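Serine-rich Repeat Adhesion Glycoprotein (Srr1) (PDB 4MBO) probably binds host fibrinogen, as a surface adhesin of Streptococcus agalactiae whose binding region joins an Ig-like domain to a fibrinogen-binding adhesin domain. Local coordinates at residues 171-177 against 310-316; 161-165 against 195-199; 234-240 against 280-284. All coordinates share one frame; numbering follows the deposited sequence.

Contact 1: residues 171-177 against 310-316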
loop_
_atom_site.group_PDB
_atom_site.type_symbol
_atom_site.label_atom_id
_atom_site.label_comp_id
_atom_site.label_asym_id
_atom_site.label_seq_id
_atom_site.Cartn_x
_atom_site.Cartn_y
_atom_site.Cartn_z
ATOM N N THR A 171 21.429 14.810 5.808
ATOM C CA THR A 171 20.395 14.468 4.857
ATOM C C THR A 171 19.531 13.343 5.397
ATOM O O THR A 171 19.937 12.610 6.294
ATOM C CB THR A 171 20.982 14.023 3.492
ATOM O OG1 THR A 171 21.859 12.907 3.689
ATOM C CG2 THR A 171 21.778 15.114 2.813
ATOM N N ASN A 172 18.315 13.224 4.883
ATOM C CA ASN A 172 17.460 12.082 5.197
ATOM C C ASN A 172 16.408 11.913 4.107
ATOM O O ASN A 172 15.933 12.879 3.561
ATOM C CB ASN A 172 16.840 12.116 6.602
ATOM C CG ASN A 172 15.799 13.204 6.795
ATOM O OD1 ASN A 172 14.611 12.920 6.719
ATOM N ND2 ASN A 172 16.243 14.433 7.066
ATOM N N VAL A 173 16.061 10.660 3.798
ATOM C CA VAL A 173 15.178 10.339 2.683
ATOM C C VAL A 173 14.534 8.973 2.876
ATOM O O VAL A 173 15.079 8.089 3.579
ATOM C CB VAL A 173 16.008 10.368 1.348
ATOM C CG1 VAL A 173 16.954 9.158 1.286
ATOM C CG2 VAL A 173 15.132 10.425 0.098
ATOM N N ARG A 174 13.393 8.784 2.234
ATOM C CA ARG A 174 12.702 7.482 2.222
ATOM C C ARG A 174 11.861 7.378 0.970
ATOM O O ARG A 174 11.390 8.390 0.471
ATOM C CB ARG A 174 11.854 7.286 3.488
ATOM C CG ARG A 174 11.177 5.935 3.569
ATOM C CD ARG A 174 10.524 5.699 4.928
ATOM N NE ARG A 174 9.586 6.774 5.259
ATOM C CZ ARG A 174 8.904 6.848 6.404
ATOM N NH1 ARG A 174 9.023 5.884 7.312
ATOM N NH2 ARG A 174 8.107 7.888 6.639
ATOM N N SER A 175 11.684 6.180 0.422
ATOM C CA SER A 175 10.829 6.011 -0.736
ATOM C C SER A 175 10.043 4.730 -0.623
ATOM O O SER A 175 10.380 3.906 0.190
ATOM C CB SER A 175 11.638 6.036 -2.006
ATOM O OG SER A 175 12.520 4.907 -2.035
ATOM N N ARG A 176 8.996 4.600 -1.417
ATOM C CA ARG A 176 8.126 3.421 -1.366
ATOM C C ARG A 176 7.295 3.275 -2.623
ATOM O O ARG A 176 6.786 4.243 -3.151
ATOM C CB ARG A 176 7.202 3.593 -0.147
ATOM C CG ARG A 176 6.403 2.386 0.252
ATOM C CD ARG A 176 5.667 2.653 1.571
ATOM N NE ARG A 176 5.179 1.379 2.039
ATOM C CZ ARG A 176 3.947 0.934 1.906
ATOM N NH1 ARG A 176 3.693 -0.303 2.288
ATOM N NH2 ARG A 176 2.979 1.675 1.379
ATOM N N ILE A 177 7.138 2.036 -3.118
ATOM C CA ILE A 177 6.192 1.761 -4.142
ATOM C C ILE A 177 4.923 1.535 -3.337
ATOM O O ILE A 177 4.817 0.564 -2.554
ATOM C CB ILE A 177 6.563 0.510 -4.951
ATOM C CG1 ILE A 177 7.858 0.786 -5.706
ATOM C CG2 ILE A 177 5.418 0.149 -5.851
ATOM C CD1 ILE A 177 8.419 -0.373 -6.498
ATOM N N SER A 310 22.235 10.764 1.350
ATOM C CA SER A 310 21.433 9.596 1.714
ATOM C C SER A 310 20.783 8.943 0.500
ATOM O O SER A 310 20.442 9.617 -0.453
ATOM C CB SER A 310 20.300 10.016 2.660
ATOM O OG SER A 310 20.807 10.402 3.923
ATOM N N LYS A 311 20.557 7.636 0.598
ATOM C CA LYS A 311 19.918 6.873 -0.460
ATOM C C LYS A 311 18.999 5.833 0.150
ATOM O O LYS A 311 19.332 5.206 1.164
ATOM C CB LYS A 311 20.968 6.230 -1.334
ATOM C CG LYS A 311 20.458 5.351 -2.455
ATOM C CD LYS A 311 21.633 4.926 -3.316
ATOM C CE LYS A 311 21.252 3.860 -4.306
ATOM N NZ LYS A 311 22.450 3.349 -5.029
ATOM N N TYR A 312 17.827 5.691 -0.441
ATOM C CA TYR A 312 16.851 4.681 0.007
ATOM C C TYR A 312 16.417 3.888 -1.208
ATOM O O TYR A 312 16.224 4.455 -2.273
ATOM C CB TYR A 312 15.667 5.363 0.675
ATOM C CG TYR A 312 14.756 4.436 1.444
ATOM C CD1 TYR A 312 13.793 3.698 0.786
ATOM C CD2 TYR A 312 14.863 4.301 2.840
ATOM C CE1 TYR A 312 12.938 2.865 1.468
ATOM C CE2 TYR A 312 14.018 3.447 3.531
ATOM C CZ TYR A 312 13.042 2.741 2.823
ATOM O OH TYR A 312 12.148 1.886 3.439
ATOM N N SER A 313 16.258 2.571 -1.049
ATOM C CA SER A 313 15.875 1.712 -2.179
ATOM C C SER A 313 14.590 0.988 -1.910
ATOM O O SER A 313 14.303 0.635 -0.778
ATOM C CB SER A 313 16.981 0.678 -2.481
ATOM O OG SER A 313 18.212 1.321 -2.789
ATOM N N TYR A 314 13.832 0.728 -2.973
ATOM C CA TYR A 314 12.599 -0.037 -2.835
ATOM C C TYR A 314 12.317 -0.804 -4.147
ATOM O O TYR A 314 12.294 -0.228 -5.249
ATOM C CB TYR A 314 11.454 0.891 -2.493
ATOM C CG TYR A 314 10.340 0.222 -1.731
ATOM C CD1 TYR A 314 9.382 -0.585 -2.353
ATOM C CD2 TYR A 314 10.236 0.424 -0.373
ATOM C CE1 TYR A 314 8.373 -1.175 -1.621
ATOM C CE2 TYR A 314 9.244 -0.136 0.354
ATOM C CZ TYR A 314 8.311 -0.948 -0.258
ATOM O OH TYR A 314 7.313 -1.459 0.539
ATOM N N GLY A 315 12.079 -2.098 -4.029
ATOM C CA GLY A 315 11.895 -2.939 -5.214
ATOM C C GLY A 315 10.506 -3.454 -5.493
ATOM O O GLY A 315 9.626 -3.408 -4.645
ATOM N N HIS A 316 10.325 -3.926 -6.728
ATOM C CA HIS A 316 9.077 -4.528 -7.181
ATOM C C HIS A 316 9.342 -5.551 -8.301
ATOM O O HIS A 316 10.235 -5.361 -9.132
ATOM C CB HIS A 316 8.073 -3.460 -7.638
ATOM C CG HIS A 316 7.003 -4.002 -8.520
ATOM N ND1 HIS A 316 6.024 -4.855 -8.059
ATOM C CD2 HIS A 316 6.798 -3.870 -9.850
ATOM C CE1 HIS A 316 5.257 -5.223 -9.071
ATOM N NE2 HIS A 316 5.710 -4.641 -10.170
HETATM O O HOH W 1 9.802 2.492 2.513
HETATM O O HOH W 2 5.178 -1.854 -1.352
#
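Tyr314 and Tyr312 lay their rings flat against residues 171-177 and show how two strands can be joined by aromatic faces instead of backbone pairing. The strands run almost in parallel, 11° between their directions, with axes approaching to 6.0 Å. Both tyrosines have CG anti to the backbone N (chi1 -167° at Tyr312), which carries each ring out alongside an arginine chain, and chi2 near -80° sets its face toward residues 171-177. Over one face of Tyr314 sit the backbone N of Ile177 and CA of Arg176, the latter 4.0 Å from the ring centroid in a CH-pi contact. Tyr312 receives CG of Arg174 over its face, 3.9 Å from the centroid. Each arginine then turns its guanidinium steeply to the ring plane. The tyrosine hydroxyls reach back through water: Tyr312 OH and Ser175 O share one, Tyr314 OH and Ile177 O another. Ile177 closes the C-terminal end, CG1 at 3.9 Å from CD1 of Tyr314 and its own CD1 against CB of His316. At the N-terminal end Thr171 OG1 and Ser310 OG share a hydrogen bond of 2.7 Å. Asp38 takes both Arg176 NE and Tyr314 OH; Arg174 reaches Asn159 O through NH1 and forms a salt bridge with Asp242 through NH2. Strand 169-181 of one sheet packs on strand 309-316 of a five-stranded sheet, consistent with the Ig-like beta sandwich of fibrinogen-binding adhesins.

Contact 2: residues 161-165 against 195-199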
loop_
_atom_site.group_PDB
_atom_site.type_symbol
_atom_site.label_atom_id
_atom_site.label_comp_id
_atom_site.label_asym_id
_atom_site.label_seq_id
_atom_site.Cartn_x
_atom_site.Cartn_y
_atom_site.Cartn_z
ATOM N N PRO A 161 13.379 6.015 7.660
ATOM C CA PRO A 161 14.221 6.697 6.681
ATOM C C PRO A 161 15.709 6.450 6.806
ATOM O O PRO A 161 16.197 6.048 7.873
ATOM C CB PRO A 161 13.924 8.178 6.954
ATOM C CG PRO A 161 12.539 8.170 7.510
ATOM C CD PRO A 161 12.493 6.949 8.369
ATOM N N SER A 162 16.416 6.643 5.691
ATOM C CA SER A 162 17.869 6.636 5.669
ATOM C C SER A 162 18.267 8.017 6.143
ATOM O O SER A 162 17.708 9.008 5.673
ATOM C CB SER A 162 18.401 6.442 4.257
ATOM O OG SER A 162 18.152 5.136 3.798
ATOM N N VAL A 163 19.255 8.084 7.036
ATOM C CA VAL A 163 19.725 9.349 7.597
ATOM C C VAL A 163 21.248 9.442 7.658
ATOM O O VAL A 163 21.909 8.487 8.039
ATOM C CB VAL A 163 19.235 9.477 9.056
ATOM C CG1 VAL A 163 19.681 10.793 9.690
ATOM C CG2 VAL A 163 17.733 9.336 9.139
ATOM N N THR A 164 21.781 10.598 7.296
ATOM C CA THR A 164 23.196 10.890 7.432
ATOM C C THR A 164 23.273 12.179 8.250
ATOM O O THR A 164 22.616 13.171 7.923
ATOM C CB THR A 164 23.881 11.111 6.063
ATOM O OG1 THR A 164 23.902 9.866 5.341
ATOM C CG2 THR A 164 25.274 11.620 6.247
ATOM N N GLU A 165 24.030 12.149 9.346
ATOM C CA GLU A 165 24.172 13.319 10.214
ATOM C C GLU A 165 25.644 13.503 10.544
ATOM O O GLU A 165 26.160 12.925 11.502
ATOM C CB GLU A 165 23.317 13.194 11.489
ATOM C CG GLU A 165 23.423 14.379 12.467
ATOM C CD GLU A 165 22.836 15.713 11.974
ATOM O OE1 GLU A 165 21.947 15.727 11.090
ATOM O OE2 GLU A 165 23.227 16.771 12.530
ATOM N N PRO A 195 11.841 13.390 5.490
ATOM C CA PRO A 195 10.720 12.866 6.272
ATOM C C PRO A 195 10.883 13.026 7.800
ATOM O O PRO A 195 9.888 13.000 8.551
ATOM C CB PRO A 195 10.706 11.371 5.905
ATOM C CG PRO A 195 12.066 11.067 5.454
ATOM C CD PRO A 195 12.514 12.324 4.723
ATOM N N GLU A 196 12.118 13.133 8.264
ATOM C CA GLU A 196 12.400 13.287 9.692
ATOM C C GLU A 196 12.161 14.712 10.235
ATOM O O GLU A 196 12.144 14.932 11.450
ATOM C CB GLU A 196 13.857 12.882 9.982
ATOM C CG GLU A 196 14.189 11.440 9.638
ATOM C CD GLU A 196 13.741 10.477 10.701
ATOM O OE1 GLU A 196 14.356 10.505 11.792
ATOM O OE2 GLU A 196 12.791 9.701 10.460
ATOM N N GLY A 197 12.000 15.675 9.342
ATOM C CA GLY A 197 11.805 17.061 9.772
ATOM C C GLY A 197 13.019 17.579 10.531
ATOM O O GLY A 197 12.889 18.093 11.652
ATOM N N LYS A 198 14.190 17.437 9.908
ATOM C CA LYS A 198 15.469 17.891 10.457
ATOM C C LYS A 198 16.078 18.909 9.506
ATOM O O LYS A 198 15.643 19.045 8.367
ATOM C CB LYS A 198 16.461 16.725 10.558
ATOM C CG LYS A 198 15.982 15.483 11.291
ATOM C CD LYS A 198 17.007 14.339 11.201
ATOM C CE LYS A 198 18.347 14.721 11.828
ATOM N NZ LYS A 198 19.325 13.594 11.941
ATOM N N GLU A 199 17.084 19.644 9.961
ATOM C CA GLU A 199 17.799 20.492 9.026
ATOM C C GLU A 199 18.537 19.563 8.047
ATOM O O GLU A 199 19.104 18.533 8.465
ATOM C CB GLU A 199 18.814 21.365 9.741
ATOM C CG GLU A 199 18.177 22.419 10.641
ATOM C CD GLU A 199 17.348 23.451 9.861
ATOM O OE1 GLU A 199 17.767 23.794 8.729
ATOM O OE2 GLU A 199 16.302 23.947 10.385
HETATM O O HOH W 3 20.447 14.336 9.390
HETATM O O HOH W 4 20.109 17.716 10.897
#
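Pro161 and Pro195 open this contact, sliding past each other with CG to CG at 3.6 Å. It is an example of a second-neighbour contact in an antiparallel beta sheet: strand 169-181 pairs with 162-165 on one flank and with 186-202 on the other, and side chains of its two neighbours meet across it. The carboxylate of Glu196 comes in beside CG and CD of the Pro161 ring, with OE2 3.3 Å from Pro161 CG, and Glu196 CG approaches Val163 CG2. Val163 holds CG1 anti to its backbone N (chi1 -179°), and this branch meets Lys198 NZ at 3.6 Å, the two side chains crossing at about a right angle. Next comes a loose salt bridge between Lys198 NZ and Glu165 OE1, whose hydrogen bond is weak at 3.5 Å.

The positions are set from a second shell. Asn172 OD1 accepts from Glu196 N, while Asn194 OD1 accepts from Lys198 N, so asparagines brace the turn at 195-199. Ser162 and Thr164 point away from residues 195-199, and their hydroxyls bond to Lys311 O and Gly309 O. Lys170 makes a salt bridge with OE2 of Glu165, leaving OE1 to deal with Lys198 and the solvent. One water donates to OE1 and to Thr164 O and accepts from Lys198 NZ at 2.9 Å; another donates to OE1 and spans to Glu199 O at 2.8 Å.

Contact 3: residues 234-240 against 280-284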
loop_
_atom_site.group_PDB
_atom_site.type_symbol
_atom_site.label_atom_id
_atom_site.label_comp_id
_atom_site.label_asym_id
_atom_site.label_seq_id
_atom_site.Cartn_x
_atom_site.Cartn_y
_atom_site.Cartn_z
ATOM N N LYS A 234 5.120 20.191 -1.339
ATOM C CA LYS A 234 5.848 20.693 -0.163
ATOM C C LYS A 234 4.908 20.681 1.047
ATOM O O LYS A 234 3.738 21.105 0.952
ATOM C CB LYS A 234 6.379 22.118 -0.398
ATOM C CG LYS A 234 7.141 22.717 0.776
ATOM C CD LYS A 234 7.642 24.114 0.436
ATOM C CE LYS A 234 8.145 24.858 1.657
ATOM N NZ LYS A 234 7.044 25.151 2.605
ATOM N N THR A 235 5.428 20.217 2.184
ATOM C CA THR A 235 4.658 20.144 3.436
ATOM C C THR A 235 5.606 20.075 4.656
ATOM O O THR A 235 6.800 19.810 4.515
ATOM C CB THR A 235 3.728 18.885 3.447
ATOM O OG1 THR A 235 2.738 19.006 4.472
ATOM C CG2 THR A 235 4.541 17.632 3.622
ATOM N N ASN A 236 5.050 20.275 5.849
ATOM C CA ASN A 236 5.783 20.086 7.083
ATOM C C ASN A 236 5.808 18.576 7.340
ATOM O O ASN A 236 4.805 17.890 7.105
ATOM C CB ASN A 236 5.062 20.797 8.200
ATOM C CG ASN A 236 5.819 20.744 9.518
ATOM O OD1 ASN A 236 5.923 19.710 10.143
ATOM N ND2 ASN A 236 6.275 21.897 9.979
ATOM N N SER A 237 6.908 18.065 7.875
ATOM C CA SER A 237 7.045 16.619 8.124
ATOM C C SER A 237 5.965 16.015 9.008
ATOM O O SER A 237 5.704 14.814 8.922
ATOM C CB SER A 237 8.409 16.285 8.750
ATOM O OG SER A 237 8.518 16.855 10.024
ATOM N N LYS A 238 5.356 16.830 9.866
ATOM C CA LYS A 238 4.324 16.337 10.786
ATOM C C LYS A 238 3.066 15.862 10.043
ATOM O O LYS A 238 2.180 15.238 10.645
ATOM C CB LYS A 238 3.934 17.409 11.805
ATOM C CG LYS A 238 3.044 18.482 11.227
ATOM C CD LYS A 238 2.559 19.454 12.287
ATOM C CE LYS A 238 1.549 20.406 11.689
ATOM N NZ LYS A 238 2.157 21.106 10.529
ATOM N N ASN A 239 2.971 16.180 8.755
ATOM C CA ASN A 239 1.842 15.737 7.931
ATOM C C ASN A 239 2.100 14.454 7.141
ATOM O O ASN A 239 1.186 13.954 6.476
ATOM C CB ASN A 239 1.465 16.840 6.953
ATOM C CG ASN A 239 1.007 18.088 7.646
ATOM O OD1 ASN A 239 0.148 18.023 8.513
ATOM N ND2 ASN A 239 1.580 19.247 7.284
ATOM N N LEU A 240 3.324 13.945 7.209
ATOM C CA LEU A 240 3.704 12.785 6.425
ATOM C C LEU A 240 3.367 11.472 7.138
ATOM O O LEU A 240 3.526 11.349 8.363
ATOM C CB LEU A 240 5.199 12.793 6.137
ATOM C CG LEU A 240 5.704 13.987 5.322
ATOM C CD1 LEU A 240 7.220 13.897 5.264
ATOM C CD2 LEU A 240 5.126 14.048 3.922
ATOM N N SER A 280 14.187 22.479 8.827
ATOM C CA SER A 280 13.527 21.359 9.513
ATOM C C SER A 280 12.040 21.281 9.236
ATOM O O SER A 280 11.489 20.190 9.280
ATOM C CB SER A 280 13.771 21.419 11.017
ATOM O OG SER A 280 13.254 22.617 11.552
ATOM N N THR A 281 11.413 22.422 8.973
ATOM C CA THR A 281 9.976 22.498 8.725
ATOM C C THR A 281 9.571 22.369 7.269
ATOM O O THR A 281 8.385 22.486 6.931
ATOM C CB THR A 281 9.409 23.817 9.298
ATOM O OG1 THR A 281 10.203 24.902 8.827
ATOM C CG2 THR A 281 9.488 23.784 10.806
ATOM N N THR A 282 10.534 22.066 6.408
ATOM C CA THR A 282 10.253 21.873 5.003
ATOM C C THR A 282 10.553 20.444 4.594
ATOM O O THR A 282 11.707 19.984 4.729
ATOM C CB THR A 282 11.127 22.781 4.128
ATOM O OG1 THR A 282 10.794 24.145 4.391
ATOM C CG2 THR A 282 10.946 22.500 2.659
ATOM N N SER A 283 9.526 19.754 4.109
ATOM C CA SER A 283 9.692 18.424 3.522
ATOM C C SER A 283 9.075 18.440 2.128
ATOM O O SER A 283 8.184 19.262 1.832
ATOM C CB SER A 283 9.028 17.342 4.372
ATOM O OG SER A 283 9.592 17.291 5.683
ATOM N N TYR A 284 9.597 17.623 1.226
ATOM C CA TYR A 284 9.024 17.508 -0.099
ATOM C C TYR A 284 8.626 16.061 -0.350
ATOM O O TYR A 284 9.187 15.137 0.225
ATOM C CB TYR A 284 9.989 17.937 -1.202
ATOM C CG TYR A 284 10.408 19.381 -1.131
ATOM C CD1 TYR A 284 9.565 20.385 -1.566
ATOM C CD2 TYR A 284 11.632 19.731 -0.614
ATOM C CE1 TYR A 284 9.912 21.713 -1.478
ATOM C CE2 TYR A 284 12.021 21.054 -0.555
ATOM C CZ TYR A 284 11.161 22.040 -0.979
ATOM O OH TYR A 284 11.545 23.368 -0.889
HETATM O O HOH W 5 6.871 23.366 4.544
HETATM O O HOH W 6 8.773 19.457 10.940
HETATM O O HOH W 7 9.423 19.270 7.557
#
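Thr235 and Ser283 face each other as an antiparallel hydrogen-bonded pair, bonded both ways through the backbone: Thr235 N to Ser283 O at 2.9 Å, and Ser283 N to Thr235 O at 2.8 Å. Lys234 and Tyr284 form the adjoining non-hydrogen-bonded pair. Beyond Thr235, Asn236 OD1 accepts from Lys238 N on a lone pair, nearly straight at 172°, an Asx turn leading into the 3-10 segment 237-239. Asn236 CA makes a CA-H...O contact with Thr281 O at 3.5 Å, and its ND2 lies by Thr281 CB.

Among apolar contacts, Lys234 CG lies 3.7 Å from Tyr284 CE1. The lysine is extended as far as CE, which meets Thr282 CG2, then bends at chi4 (-66°) to bring NZ to a water. On the other face Leu240 CD1 touches Ser283 CB.

Waters link the two segments. One accepts from Lys234 NZ at 2.6 Å and donates to Thr281 O. Another accepts from Ser237 N and donates to both Ser280 O and Ser283 OG, the last at 2.7 Å.

Ser283 OG also bonds to Asn194 O, and Tyr284 stacks with Trp273. Strand 283-290 lies between 229-235 and 186-202, with strand 254-255 pairing on the far side of 229-235.

Overall arrangement
The three contacts form a chain of neighbours within one domain. Contacts 1 and 2 have centres 12 Å apart, and strand 169-181 carries one side of contact 1 and runs between the two segments of contact 2: Val173 O probably accepts from Ser162 N at 2.9 Å. Contacts 2 and 3, centred 11 Å apart, are stitched by Glu199 OE2 and Ser280 N at 3.0 Å, with Gly197 packed on Ser237. Contacts 1 and 3 do not touch; their centres are about 17 Å apart and their nearest atoms about 6 Å, so contact 2 is the bridge. In each contact one side chain, Arg174, Glu196 or Leu240, lies about 6 Å from a bound calcium ion, too far for direct coordination.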